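PDB 6JEB: beta-hexosaminidase Amuc_2018 from Akkermansia muciniphila, which hydrolyses terminal non-reducing N-acetylhexosamine residues from N-glycans and chitobiose, as a glycoside hydrolase family 20 enzyme. Local coordinates for residues A2-I7 and T13-E18; L378-G383 and A422-S427; H409-A414 and F452-E457. All blocks are in the same frame, centred on the assembly; numbering follows the deposited sequence.

Interaction 1: A2-I7 and T13-E18; sequences AQYSII and TELRQE
The ring of Tyr4 has a methyl group of Leu15 over one face. Leu15 CD2 stands 4.0 Å from the centroid of the Tyr4 ring and 23° off its normal, which makes a CH-pi contact. The methyl is offset toward the rim and comes nearest to the ring where Leu15 CD2 lies 3.7 Å from Tyr4 CE2. Thr13 CG2 stands on the same side of the ring plane, but obliquely beyond the rim, 3.8 Å from Tyr4 CD2. Tyr4 CG is anti to the carbonyl carbon (chi1 -61°), and this sends the ring across to the strand.

Leu15 divides its two methyls between two targets. CD2 takes the ring. CD1 continues the extended line from CA (chi2 175°) and rests against the backbone, 3.3 Å from Ala2 O. It also lies 4.1 Å from Gln3 CA.

The phenol end of Tyr4 is held elsewhere: its OH is hydrogen-bonded to Pro80 O, just at the start of strand 79-86. That strand pairs antiparallel with strand 12-16 in the mixed sheet of the N-terminal domain. The Tyr4 side chain also packs on Leu68 of helix 55-73, Val43 of strand 39-44 and Ile84 of strand 79-86. Replacing Tyr4 by alanine would probably leave Leu15 CD2 without its ring face and Pro80 O without this hydroxyl partner.

No hydrogen bond links 2-7 to 13-18. Between these segments the contact is apolar and undirected; the loop's polar groups are fixed by bonds elsewhere, as to Gln71 and Asp443, so the position of 2-7 probably depends on those bonds as well as on Leu15.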
ATOM      1  N   ALA A   2       7.419   9.692  33.246  1.00 47.97           N
ATOM      2  CA  ALA A   2       6.927  10.438  32.094  1.00 40.50           C
ATOM      3  C   ALA A   2       7.639  10.008  30.816  1.00 34.12           C
ATOM      4  O   ALA A   2       8.868   9.897  30.782  1.00 33.57           O
ATOM      5  CB  ALA A   2       7.122  11.935  32.322  1.00 40.73           C
ATOM      6  N   GLN A   3       6.860   9.789  29.755  1.00 28.30           N
ATOM      7  CA  GLN A   3       7.365   9.270  28.495  1.00 24.54           C
ATOM      8  C   GLN A   3       6.743  10.056  27.351  1.00 21.01           C
ATOM      9  O   GLN A   3       5.783  10.808  27.533  1.00 23.15           O
ATOM     10  CB  GLN A   3       6.973   7.798  28.308  1.00 27.31           C
ATOM     11  CG  GLN A   3       7.529   6.848  29.348  1.00 31.88           C
ATOM     12  CD  GLN A   3       7.045   5.426  29.130  1.00 37.90           C
ATOM     13  OE1 GLN A   3       7.710   4.625  28.474  1.00 41.79           O
ATOM     14  NE2 GLN A   3       5.876   5.109  29.674  1.00 39.22           N
ATOM     15  N   TYR A   4       7.296   9.867  26.155  1.00 17.87           N
ATOM     16  CA  TYR A   4       6.673  10.340  24.929  1.00 15.79           C
ATOM     17  C   TYR A   4       5.711   9.283  24.397  1.00 16.38           C
ATOM     18  O   TYR A   4       5.795   8.098  24.737  1.00 18.64           O
ATOM     19  CB  TYR A   4       7.729  10.605  23.856  1.00 15.18           C
ATOM     20  CG  TYR A   4       8.761  11.651  24.214  1.00 15.19           C
ATOM     21  CD1 TYR A   4       8.415  12.786  24.946  1.00 16.67           C
ATOM     22  CD2 TYR A   4      10.084  11.511  23.807  1.00 17.03           C
ATOM     23  CE1 TYR A   4       9.358  13.745  25.259  1.00 17.15           C
ATOM     24  CE2 TYR A   4      11.034  12.464  24.119  1.00 16.72           C
ATOM     25  CZ  TYR A   4      10.667  13.579  24.845  1.00 16.47           C
ATOM     26  OH  TYR A   4      11.619  14.526  25.159  1.00 17.58           O
ATOM     27  N   SER A   5       4.795   9.728  23.541  1.00 15.23           N
ATOM     28  CA  SER A   5       3.874   8.820  22.874  1.00 15.55           C
ATOM     29  C   SER A   5       4.004   8.946  21.366  1.00 15.16           C
ATOM     30  O   SER A   5       3.047   9.315  20.678  1.00 18.02           O
ATOM     31  CB  SER A   5       2.438   9.088  23.319  1.00 16.87           C
ATOM     32  OG  SER A   5       2.290   8.723  24.677  1.00 18.65           O
ATOM     33  N   ILE A   6       5.183   8.633  20.845  1.00 13.91           N
ATOM     34  CA  ILE A   6       5.477   8.743  19.424  1.00 13.37           C
ATOM     35  C   ILE A   6       5.264   7.379  18.786  1.00 14.19           C
ATOM     36  O   ILE A   6       5.837   6.376  19.237  1.00 14.38           O
ATOM     37  CB  ILE A   6       6.925   9.214  19.201  1.00 12.72           C
ATOM     38  CG1 ILE A   6       7.168  10.581  19.856  1.00 14.15           C
ATOM     39  CG2 ILE A   6       7.257   9.226  17.707  1.00 13.65           C
ATOM     40  CD1 ILE A   6       8.633  10.823  20.178  1.00 15.36           C
ATOM     41  N   ILE A   7       4.446   7.340  17.739  1.00 12.86           N
ATOM     42  CA  ILE A   7       4.278   6.157  16.902  1.00 12.04           C
ATOM     43  C   ILE A   7       4.704   6.546  15.494  1.00 13.25           C
ATOM     44  O   ILE A   7       4.155   7.493  14.923  1.00 13.95           O
ATOM     45  CB  ILE A   7       2.833   5.626  16.890  1.00 13.04           C
ATOM     46  CG1 ILE A   7       2.379   5.269  18.307  1.00 14.12           C
ATOM     47  CG2 ILE A   7       2.728   4.407  15.958  1.00 14.99           C
ATOM     48  CD1 ILE A   7       0.870   5.021  18.427  1.00 15.56           C
ATOM     49  N   THR A  13      15.401   6.733  22.426  1.00 14.54           N
ATOM     50  CA  THR A  13      14.913   7.869  23.199  1.00 14.86           C
ATOM     51  C   THR A  13      15.683   7.892  24.506  1.00 15.41           C
ATOM     52  O   THR A  13      15.646   6.915  25.262  1.00 17.36           O
ATOM     53  CB  THR A  13      13.413   7.740  23.495  1.00 16.64           C
ATOM     54  OG1 THR A  13      12.688   7.590  22.267  1.00 16.60           O
ATOM     55  CG2 THR A  13      12.909   8.987  24.225  1.00 16.30           C
ATOM     56  N   GLU A  14      16.386   8.992  24.762  1.00 16.28           N
ATOM     57  CA  GLU A  14      17.105   9.213  26.016  1.00 18.15           C
ATOM     58  C   GLU A  14      16.391  10.350  26.741  1.00 18.32           C
ATOM     59  O   GLU A  14      16.553  11.519  26.386  1.00 18.74           O
ATOM     60  CB  GLU A  14      18.571   9.565  25.743  1.00 21.62           C
ATOM     61  CG  GLU A  14      19.360   9.898  27.024  1.00 24.92           C
ATOM     62  CD  GLU A  14      20.803  10.372  26.797  1.00 30.09           C
ATOM     63  OE1 GLU A  14      21.284  10.400  25.643  1.00 32.68           O
ATOM     64  OE2 GLU A  14      21.467  10.723  27.800  1.00 33.13           O
ATOM     65  N   LEU A  15      15.600  10.010  27.752  1.00 18.93           N
ATOM     66  CA  LEU A  15      14.839  11.015  28.479  1.00 19.73           C
ATOM     67  C   LEU A  15      15.706  11.691  29.535  1.00 21.22           C
ATOM     68  O   LEU A  15      16.611  11.082  30.113  1.00 25.47           O
ATOM     69  CB  LEU A  15      13.622  10.377  29.145  1.00 21.60           C
ATOM     70  CG  LEU A  15      12.580   9.826  28.167  1.00 22.81           C
ATOM     71  CD1 LEU A  15      11.470   9.107  28.929  1.00 27.39           C
ATOM     72  CD2 LEU A  15      12.003  10.943  27.315  1.00 24.80           C
ATOM     73  N   ARG A  16      15.417  12.964  29.782  1.00 21.76           N
ATOM     74  CA  ARG A  16      16.133  13.780  30.754  1.00 24.82           C
ATOM     75  C   ARG A  16      15.160  14.267  31.822  1.00 27.85           C
ATOM     76  O   ARG A  16      13.940  14.164  31.673  1.00 27.64           O
ATOM     77  CB  ARG A  16      16.850  14.947  30.058  1.00 25.61           C
ATOM     78  CG  ARG A  16      17.970  14.472  29.129  1.00 26.33           C
ATOM     79  CD  ARG A  16      18.543  15.562  28.242  1.00 28.13           C
ATOM     80  NE  ARG A  16      19.799  15.123  27.630  1.00 30.12           N
ATOM     81  CZ  ARG A  16      20.432  15.765  26.653  1.00 33.56           C
ATOM     82  NH1 ARG A  16      19.922  16.881  26.147  1.00 34.84           N
ATOM     83  NH2 ARG A  16      21.578  15.283  26.177  1.00 33.67           N
ATOM     84  N   GLN A  17      15.713  14.801  32.916  1.00 30.45           N
ATOM     85  CA  GLN A  17      14.901  15.141  34.082  1.00 33.71           C
ATOM     86  C   GLN A  17      14.121  16.440  33.922  1.00 30.66           C
ATOM     87  O   GLN A  17      13.099  16.616  34.593  1.00 32.06           O
ATOM     88  CB  GLN A  17      15.767  15.215  35.346  1.00 39.22           C
ATOM     89  CG  GLN A  17      16.674  16.439  35.417  1.00 46.96           C
ATOM     90  CD  GLN A  17      17.273  16.658  36.802  1.00 53.32           C
ATOM     91  OE1 GLN A  17      16.561  16.677  37.808  1.00 56.39           O
ATOM     92  NE2 GLN A  17      18.589  16.827  36.855  1.00 54.53           N
ATOM     93  N   GLU A  18      14.572  17.351  33.064  1.00 29.02           N
ATOM     94  CA  GLU A  18      13.895  18.629  32.919  1.00 28.50           C
ATOM     95  C   GLU A  18      12.571  18.452  32.181  1.00 25.37           C
ATOM     96  O   GLU A  18      12.314  17.429  31.538  1.00 23.75           O
ATOM     97  CB  GLU A  18      14.770  19.623  32.149  1.00 30.28           C
ATOM     98  CG  GLU A  18      16.091  19.967  32.818  1.00 34.21           C
ATOM     99  CD  GLU A  18      17.181  18.943  32.545  1.00 39.75           C
ATOM    100  OE1 GLU A  18      17.069  18.182  31.556  1.00 39.13           O
ATOM    101  OE2 GLU A  18      18.153  18.899  33.325  1.00 44.28           O
TER

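Interaction 2: L378-G383 and A422-S427; sequences LDPAFG and AEAGWS
The carbonyl oxygen of Leu378 is met by two groups. Arg432 NH1 hydrogen-bonds to it, and the methyl of Ala424 touches it, with Leu378 O 3.7 Å from Ala424 CB. The same methyl lies 4.4 Å from Leu378 CD2, at the looser end of van der Waals range.

Pro380 also reaches Ala424, at its carbonyl. Its ring carbons CG and CD both lie 3.7 Å from Ala424 O. Ala424 is therefore the one helix residue that carries the contact, through its methyl and its carbonyl.

The loop 378-383 is shaped by a type I beta turn from Asp379 to Phe382, closed by Phe382 N to Asp379 O at 2.8 Å. An Asx turn overlies it: Ala381 N gives a 3.1 Å bond to Asp379 OD1. Gly383 N donates to the other oxygen, Asp379 OD2, at 2.9 Å. Both amides reach the carboxylate from above its plane, 67° out of it at OD1 and 54° at OD2. Asp379 OD1 also forms a salt bridge with Arg89. In this TIM-barrel catalytic domain the loop comes before barrel strand 392-399, and helix 417-426 is the second helix after it. On the helix, Glu423 beside Ala424 bonds to Tyr376 OH through OE2, and its OE1 forms a salt bridge with Lys440.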
ATOM      1  N   LEU A 378       3.371  -8.557  14.154  1.00 16.43           N
ATOM      2  CA  LEU A 378       4.144  -8.719  12.926  1.00 16.19           C
ATOM      3  C   LEU A 378       5.587  -8.258  13.107  1.00 17.01           C
ATOM      4  O   LEU A 378       5.841  -7.098  13.452  1.00 16.71           O
ATOM      5  CB  LEU A 378       3.501  -7.927  11.793  1.00 16.53           C
ATOM      6  CG  LEU A 378       4.294  -7.943  10.483  1.00 16.88           C
ATOM      7  CD1 LEU A 378       4.355  -9.359   9.907  1.00 18.29           C
ATOM      8  CD2 LEU A 378       3.678  -6.970   9.487  1.00 19.36           C
ATOM      9  N   ASP A 379       6.523  -9.172  12.864  1.00 17.38           N
ATOM     10  CA  ASP A 379       7.912  -8.849  12.557  1.00 17.53           C
ATOM     11  C   ASP A 379       8.070  -9.170  11.079  1.00 17.29           C
ATOM     12  O   ASP A 379       7.944 -10.346  10.699  1.00 18.56           O
ATOM     13  CB  ASP A 379       8.847  -9.728  13.395  1.00 18.90           C
ATOM     14  CG  ASP A 379      10.314  -9.633  12.968  1.00 19.46           C
ATOM     15  OD1 ASP A 379      10.671  -8.756  12.151  1.00 17.15           O
ATOM     16  OD2 ASP A 379      11.125 -10.456  13.460  1.00 21.09           O
ATOM     17  N   PRO A 380       8.296  -8.179  10.203  1.00 16.28           N
ATOM     18  CA  PRO A 380       8.369  -8.480   8.761  1.00 17.05           C
ATOM     19  C   PRO A 380       9.384  -9.544   8.407  1.00 18.42           C
ATOM     20  O   PRO A 380       9.205 -10.245   7.400  1.00 19.13           O
ATOM     21  CB  PRO A 380       8.726  -7.121   8.142  1.00 16.12           C
ATOM     22  CG  PRO A 380       8.147  -6.129   9.099  1.00 16.17           C
ATOM     23  CD  PRO A 380       8.405  -6.730  10.461  1.00 15.59           C
ATOM     24  N   ALA A 381      10.435  -9.703   9.215  1.00 18.01           N
ATOM     25  CA  ALA A 381      11.460 -10.711   8.984  1.00 20.14           C
ATOM     26  C   ALA A 381      11.128 -12.053   9.616  1.00 20.70           C
ATOM     27  O   ALA A 381      11.863 -13.020   9.391  1.00 22.32           O
ATOM     28  CB  ALA A 381      12.809 -10.227   9.520  1.00 21.63           C
ATOM     29  N   PHE A 382      10.046 -12.136  10.390  1.00 19.35           N
ATOM     30  CA  PHE A 382       9.634 -13.382  11.036  1.00 22.12           C
ATOM     31  C   PHE A 382      10.777 -14.025  11.819  1.00 26.50           C
ATOM     32  O   PHE A 382      10.965 -15.245  11.805  1.00 29.99           O
ATOM     33  CB  PHE A 382       8.992 -14.346  10.036  1.00 22.18           C
ATOM     34  CG  PHE A 382       7.619 -13.930   9.620  1.00 23.10           C
ATOM     35  CD1 PHE A 382       7.438 -12.960   8.648  1.00 23.05           C
ATOM     36  CD2 PHE A 382       6.503 -14.483  10.226  1.00 24.48           C
ATOM     37  CE1 PHE A 382       6.166 -12.557   8.281  1.00 23.61           C
ATOM     38  CE2 PHE A 382       5.231 -14.088   9.859  1.00 27.03           C
ATOM     39  CZ  PHE A 382       5.061 -13.122   8.885  1.00 26.82           C
ATOM     40  N   GLY A 383      11.553 -13.184  12.502  1.00 25.37           N
ATOM     41  CA  GLY A 383      12.638 -13.641  13.343  1.00 27.15           C
ATOM     42  C   GLY A 383      13.873 -14.116  12.612  1.00 28.73           C
ATOM     43  O   GLY A 383      14.808 -14.594  13.268  1.00 32.59           O
ATOM     44  N   ALA A 422       2.783   0.756  10.847  1.00 12.23           N
ATOM     45  CA  ALA A 422       3.812   1.795  10.805  1.00 12.04           C
ATOM     46  C   ALA A 422       4.958   1.468  11.752  1.00 12.32           C
ATOM     47  O   ALA A 422       6.136   1.626  11.400  1.00 13.14           O
ATOM     48  CB  ALA A 422       3.202   3.158  11.154  1.00 12.43           C
ATOM     49  N   GLU A 423       4.628   1.006  12.958  1.00 12.17           N
ATOM     50  CA  GLU A 423       5.661   0.665  13.929  1.00 13.24           C
ATOM     51  C   GLU A 423       6.413  -0.601  13.520  1.00 13.18           C
ATOM     52  O   GLU A 423       7.628  -0.699  13.720  1.00 14.15           O
ATOM     53  CB  GLU A 423       5.049   0.561  15.334  1.00 13.53           C
ATOM     54  CG  GLU A 423       6.067   0.255  16.427  1.00 14.09           C
ATOM     55  CD  GLU A 423       5.735   0.894  17.772  1.00 15.53           C
ATOM     56  OE1 GLU A 423       5.439   2.109  17.806  1.00 14.89           O
ATOM     57  OE2 GLU A 423       5.776   0.182  18.802  1.00 15.93           O
ATOM     58  N   ALA A 424       5.720  -1.565  12.905  1.00 12.80           N
ATOM     59  CA  ALA A 424       6.402  -2.762  12.412  1.00 12.91           C
ATOM     60  C   ALA A 424       7.402  -2.427  11.308  1.00 13.25           C
ATOM     61  O   ALA A 424       8.463  -3.059  11.208  1.00 15.09           O
ATOM     62  CB  ALA A 424       5.375  -3.781  11.915  1.00 13.62           C
ATOM     63  N   GLY A 425       7.074  -1.456  10.449  1.00 12.74           N
ATOM     64  CA  GLY A 425       7.984  -1.095   9.375  1.00 13.59           C
ATOM     65  C   GLY A 425       9.139  -0.227   9.822  1.00 12.12           C
ATOM     66  O   GLY A 425      10.230  -0.304   9.245  1.00 13.30           O
ATOM     67  N   TRP A 426       8.928   0.603  10.844  1.00 11.99           N
ATOM     68  CA  TRP A 426       9.890   1.613  11.274  1.00 11.73           C
ATOM     69  C   TRP A 426      10.748   1.171  12.455  1.00 12.49           C
ATOM     70  O   TRP A 426      11.965   1.385  12.454  1.00 13.07           O
ATOM     71  CB  TRP A 426       9.143   2.900  11.658  1.00 11.66           C
ATOM     72  CG  TRP A 426      10.076   3.985  12.123  1.00 11.61           C
ATOM     73  CD1 TRP A 426      10.698   4.073  13.339  1.00 12.28           C
ATOM     74  CD2 TRP A 426      10.524   5.112  11.363  1.00 11.14           C
ATOM     75  NE1 TRP A 426      11.512   5.179  13.376  1.00 11.97           N
ATOM     76  CE2 TRP A 426      11.421   5.836  12.175  1.00 12.01           C
ATOM     77  CE3 TRP A 426      10.248   5.585  10.074  1.00 12.22           C
ATOM     78  CZ2 TRP A 426      12.058   6.999  11.739  1.00 12.41           C
ATOM     79  CZ3 TRP A 426      10.875   6.746   9.642  1.00 12.50           C
ATOM     80  CH2 TRP A 426      11.770   7.441  10.474  1.00 12.55           C
ATOM     81  N   SER A 427      10.131   0.619  13.493  1.00 12.73           N
ATOM     82  CA  SER A 427      10.830   0.535  14.776  1.00 12.92           C
ATOM     83  C   SER A 427      11.681  -0.727  14.867  1.00 13.86           C
ATOM     84  O   SER A 427      11.200  -1.819  14.543  1.00 14.82           O
ATOM     85  CB  SER A 427       9.831   0.536  15.924  1.00 12.92           C
ATOM     86  OG  SER A 427       9.050   1.717  15.895  1.00 13.31           O
TER

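Interaction 3: H409-A414 and F452-E457; sequences HLLYRA and FNYDME
The apolar contact is between Leu411 and Tyr454. Leu411 CD1 sits over one face of the Tyr454 ring, 4.2 Å from the centroid and 20° off the normal, as a CH-pi contact offset toward the rim. Leu411 CB meets the far end of the same ring, 3.6 Å from Tyr454 CZ. The two side chains cross at a slant, with Leu411 CD1 near Tyr454 CD1 and CE1 and Leu411 CB near CZ and OH. With CG anti to the backbone N (chi1 -178°), the Tyr454 ring stretches across to the helix and its hydroxyl ends at the Leu411-Tyr412 peptide.

The polar contacts across the pair are close approaches and not bonds. Tyr454 OH lies 3.2 Å from Tyr412 N and 3.4 Å from Leu411 O, but the angle is poor in both cases. The hydroxyl is hydrogen-bonded instead to Arg458 NH2, a residue just past the segment. The Tyr412 ring meets 452-457 only loosely: its CE1 is 4.4 Å from Glu457 O, and the oxygen stands oblique to the ring. Its own hydroxyl bonds to Asn462 OD1 and Gln361 NE2, and Asn462 ND2 also bonds to Glu457 O.

Within 452-457 the chain is folded by an Asx turn. Asp455 OD1 accepts from Glu457 N at 2.9 Å in a nearly straight bond (165°), met from above the carboxylate plane. Asp455 OD1 also forms a salt bridge with Arg445 of helix 434-452.

Segment 452-457 is the end of helix 434-452 and the loop beyond it. Met115 of helix 106-118 touches both Leu411 and Tyr454. Met456 turns back onto helix 434-452. On helix 407-414, Leu410 and Ala414 pack on Val399 of barrel strand 392-399.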
ATOM      1  N   HIS A 409     -15.747   4.448   5.906  1.00 15.36           N
ATOM      2  CA  HIS A 409     -15.541   3.010   6.064  1.00 15.37           C
ATOM      3  C   HIS A 409     -14.069   2.637   5.906  1.00 14.78           C
ATOM      4  O   HIS A 409     -13.572   1.746   6.606  1.00 15.00           O
ATOM      5  CB  HIS A 409     -16.379   2.251   5.040  1.00 16.11           C
ATOM      6  CG  HIS A 409     -17.821   2.117   5.417  1.00 18.36           C
ATOM      7  ND1 HIS A 409     -18.807   2.950   4.928  1.00 23.30           N
ATOM      8  CD2 HIS A 409     -18.446   1.233   6.228  1.00 17.80           C
ATOM      9  CE1 HIS A 409     -19.977   2.580   5.421  1.00 23.78           C
ATOM     10  NE2 HIS A 409     -19.785   1.537   6.207  1.00 22.28           N
ATOM     11  N   LEU A 410     -13.374   3.292   4.972  1.00 14.72           N
ATOM     12  CA  LEU A 410     -11.971   2.989   4.724  0.70 14.35           C
ATOM     13  C   LEU A 410     -11.119   3.272   5.959  1.00 14.12           C
ATOM     14  O   LEU A 410     -10.311   2.434   6.379  1.00 14.55           O
ATOM     15  CB  LEU A 410     -11.506   3.825   3.532  0.70 16.27           C
ATOM     16  CG  LEU A 410     -10.127   3.574   2.949  0.70 17.49           C
ATOM     17  CD1 LEU A 410     -10.049   2.146   2.473  0.70 21.08           C
ATOM     18  CD2 LEU A 410      -9.864   4.532   1.799  0.70 16.15           C
ATOM     19  N   LEU A 411     -11.272   4.463   6.539  1.00 13.68           N
ATOM     20  CA  LEU A 411     -10.491   4.807   7.720  1.00 13.93           C
ATOM     21  C   LEU A 411     -10.866   3.932   8.902  1.00 14.07           C
ATOM     22  O   LEU A 411     -10.007   3.632   9.739  1.00 15.07           O
ATOM     23  CB  LEU A 411     -10.676   6.283   8.078  1.00 14.77           C
ATOM     24  CG  LEU A 411     -10.106   7.292   7.077  1.00 14.63           C
ATOM     25  CD1 LEU A 411     -10.445   8.715   7.529  1.00 15.64           C
ATOM     26  CD2 LEU A 411      -8.595   7.112   6.900  1.00 16.62           C
ATOM     27  N   TYR A 412     -12.137   3.524   8.996  1.00 13.31           N
ATOM     28  CA  TYR A 412     -12.532   2.666  10.105  1.00 13.92           C
ATOM     29  C   TYR A 412     -11.732   1.370  10.108  1.00 14.48           C
ATOM     30  O   TYR A 412     -11.288   0.914  11.167  1.00 15.16           O
ATOM     31  CB  TYR A 412     -14.035   2.362  10.087  1.00 14.51           C
ATOM     32  CG  TYR A 412     -14.399   1.617  11.341  1.00 15.39           C
ATOM     33  CD1 TYR A 412     -14.706   2.305  12.508  1.00 15.34           C
ATOM     34  CD2 TYR A 412     -14.372   0.226  11.378  1.00 15.18           C
ATOM     35  CE1 TYR A 412     -15.002   1.630  13.680  1.00 15.89           C
ATOM     36  CE2 TYR A 412     -14.650  -0.462  12.538  1.00 15.89           C
ATOM     37  CZ  TYR A 412     -14.971   0.246  13.686  1.00 17.36           C
ATOM     38  OH  TYR A 412     -15.241  -0.432  14.841  1.00 18.34           O
ATOM     39  N   ARG A 413     -11.546   0.755   8.933  1.00 13.36           N
ATOM     40  CA  ARG A 413     -10.771  -0.482   8.889  1.00 13.65           C
ATOM     41  C   ARG A 413      -9.269  -0.240   8.805  1.00 12.81           C
ATOM     42  O   ARG A 413      -8.497  -1.050   9.323  1.00 14.71           O
ATOM     43  CB  ARG A 413     -11.278  -1.425   7.791  1.00 13.82           C
ATOM     44  CG  ARG A 413     -12.671  -1.939   8.119  1.00 15.24           C
ATOM     45  CD  ARG A 413     -12.958  -3.385   7.710  1.00 15.57           C
ATOM     46  NE  ARG A 413     -14.230  -3.797   8.303  1.00 15.51           N
ATOM     47  CZ  ARG A 413     -14.775  -5.013   8.216  1.00 15.37           C
ATOM     48  NH1 ARG A 413     -14.173  -5.984   7.540  1.00 16.69           N
ATOM     49  NH2 ARG A 413     -15.940  -5.254   8.817  1.00 16.99           N
ATOM     50  N   ALA A 414      -8.832   0.867   8.204  1.00 13.22           N
ATOM     51  CA  ALA A 414      -7.396   1.106   8.092  1.00 13.57           C
ATOM     52  C   ALA A 414      -6.761   1.404   9.445  1.00 13.31           C
ATOM     53  O   ALA A 414      -5.653   0.934   9.725  1.00 14.33           O
ATOM     54  CB  ALA A 414      -7.111   2.235   7.100  1.00 14.38           C
ATOM     55  N   PHE A 452      -7.215  15.687  13.164  1.00 20.74           N
ATOM     56  CA  PHE A 452      -7.932  15.239  11.980  1.00 21.68           C
ATOM     57  C   PHE A 452      -9.437  15.166  12.165  1.00 22.36           C
ATOM     58  O   PHE A 452     -10.136  14.770  11.226  1.00 23.60           O
ATOM     59  CB  PHE A 452      -7.396  13.880  11.506  1.00 21.64           C
ATOM     60  CG  PHE A 452      -5.945  13.908  11.131  1.00 21.40           C
ATOM     61  CD1 PHE A 452      -5.529  14.570   9.986  1.00 23.61           C
ATOM     62  CD2 PHE A 452      -4.991  13.285  11.925  1.00 21.17           C
ATOM     63  CE1 PHE A 452      -4.192  14.605   9.639  1.00 22.00           C
ATOM     64  CE2 PHE A 452      -3.652  13.316  11.578  1.00 20.12           C
ATOM     65  CZ  PHE A 452      -3.254  13.973  10.431  1.00 22.61           C
ATOM     66  N   ASN A 453      -9.954  15.552  13.335  1.00 22.25           N
ATOM     67  CA  ASN A 453     -11.382  15.451  13.631  0.60 24.59           C
ATOM     68  C   ASN A 453     -11.900  14.045  13.342  1.00 23.52           C
ATOM     69  O   ASN A 453     -13.018  13.850  12.858  1.00 25.53           O
ATOM     70  CB  ASN A 453     -12.175  16.532  12.898  0.60 28.68           C
ATOM     71  CG  ASN A 453     -11.670  17.925  13.223  0.60 32.36           C
ATOM     72  OD1 ASN A 453     -11.509  18.279  14.391  0.60 34.75           O
ATOM     73  ND2 ASN A 453     -11.385  18.711  12.191  0.60 35.32           N
ATOM     74  N   TYR A 454     -11.069  13.054  13.645  1.00 20.73           N
ATOM     75  CA  TYR A 454     -11.362  11.664  13.349  1.00 19.14           C
ATOM     76  C   TYR A 454     -11.159  10.833  14.608  1.00 18.51           C
ATOM     77  O   TYR A 454     -10.169  11.012  15.324  1.00 19.43           O
ATOM     78  CB  TYR A 454     -10.469  11.126  12.205  1.00 19.43           C
ATOM     79  CG  TYR A 454     -10.848   9.708  11.909  1.00 17.61           C
ATOM     80  CD1 TYR A 454     -12.019   9.426  11.225  1.00 18.23           C
ATOM     81  CD2 TYR A 454     -10.088   8.647  12.384  1.00 17.57           C
ATOM     82  CE1 TYR A 454     -12.414   8.132  10.996  1.00 17.15           C
ATOM     83  CE2 TYR A 454     -10.474   7.343  12.154  1.00 17.15           C
ATOM     84  CZ  TYR A 454     -11.642   7.098  11.462  1.00 18.15           C
ATOM     85  OH  TYR A 454     -12.061   5.822  11.241  1.00 19.08           O
ATOM     86  N   ASP A 455     -12.090   9.914  14.868  1.00 18.23           N
ATOM     87  CA  ASP A 455     -12.107   9.130  16.103  1.00 19.05           C
ATOM     88  C   ASP A 455     -11.646   7.705  15.806  1.00 18.92           C
ATOM     89  O   ASP A 455     -12.330   6.958  15.095  1.00 19.19           O
ATOM     90  CB  ASP A 455     -13.503   9.125  16.722  1.00 20.40           C
ATOM     91  CG  ASP A 455     -13.495   8.649  18.170  1.00 22.57           C
ATOM     92  OD1 ASP A 455     -12.507   8.001  18.580  1.00 22.03           O
ATOM     93  OD2 ASP A 455     -14.472   8.924  18.900  1.00 25.43           O
ATOM     94  N   MET A 456     -10.499   7.325  16.368  1.00 18.50           N
ATOM     95  CA  MET A 456      -9.948   5.988  16.181  1.00 17.12           C
ATOM     96  C   MET A 456     -10.462   4.968  17.187  1.00 17.15           C
ATOM     97  O   MET A 456     -10.007   3.820  17.159  1.00 19.19           O
ATOM     98  CB  MET A 456      -8.413   6.016  16.234  1.00 17.34           C
ATOM     99  CG  MET A 456      -7.762   6.783  15.106  1.00 18.06           C
ATOM    100  SD  MET A 456      -6.021   6.346  14.857  1.00 17.47           S
ATOM    101  CE  MET A 456      -5.331   6.734  16.472  1.00 17.10           C
ATOM    102  N   GLU A 457     -11.376   5.346  18.080  1.00 18.69           N
ATOM    103  CA  GLU A 457     -11.924   4.374  19.019  1.00 19.78           C
ATOM    104  C   GLU A 457     -12.615   3.247  18.262  1.00 19.28           C
ATOM    105  O   GLU A 457     -13.338   3.483  17.289  1.00 19.07           O
ATOM    106  CB  GLU A 457     -12.928   5.041  19.959  1.00 21.83           C
ATOM    107  CG  GLU A 457     -13.544   4.061  20.948  1.00 28.40           C
ATOM    108  CD  GLU A 457     -14.471   4.723  21.953  1.00 38.39           C
ATOM    109  OE1 GLU A 457     -15.393   5.453  21.536  1.00 41.50           O
ATOM    110  OE2 GLU A 457     -14.275   4.509  23.166  1.00 43.76           O
TER

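How the interactions relate
Interaction 2 is buried, interaction 3 partly so, and interaction 1 lies at the surface, farthest from the centre of the chain. Interaction 1 belongs to the N-terminal domain; interaction 2 lies in the catalytic barrel; interaction 3 joins a barrel helix to the chain after helix 434-452. Interactions 1 and 3 each set a leucine methyl over a tyrosine ring, whereas interaction 2 uses an alanine against a proline and a carbonyl. None has a hydrogen bond between its two segments. Interactions 1 and 2 touch where Ile7 packs on Glu423. Helices 407-414 and 417-426 follow each other in the chain and link interactions 3 and 2. Helix 434-452 meets residues of both 2-7 and 452-457.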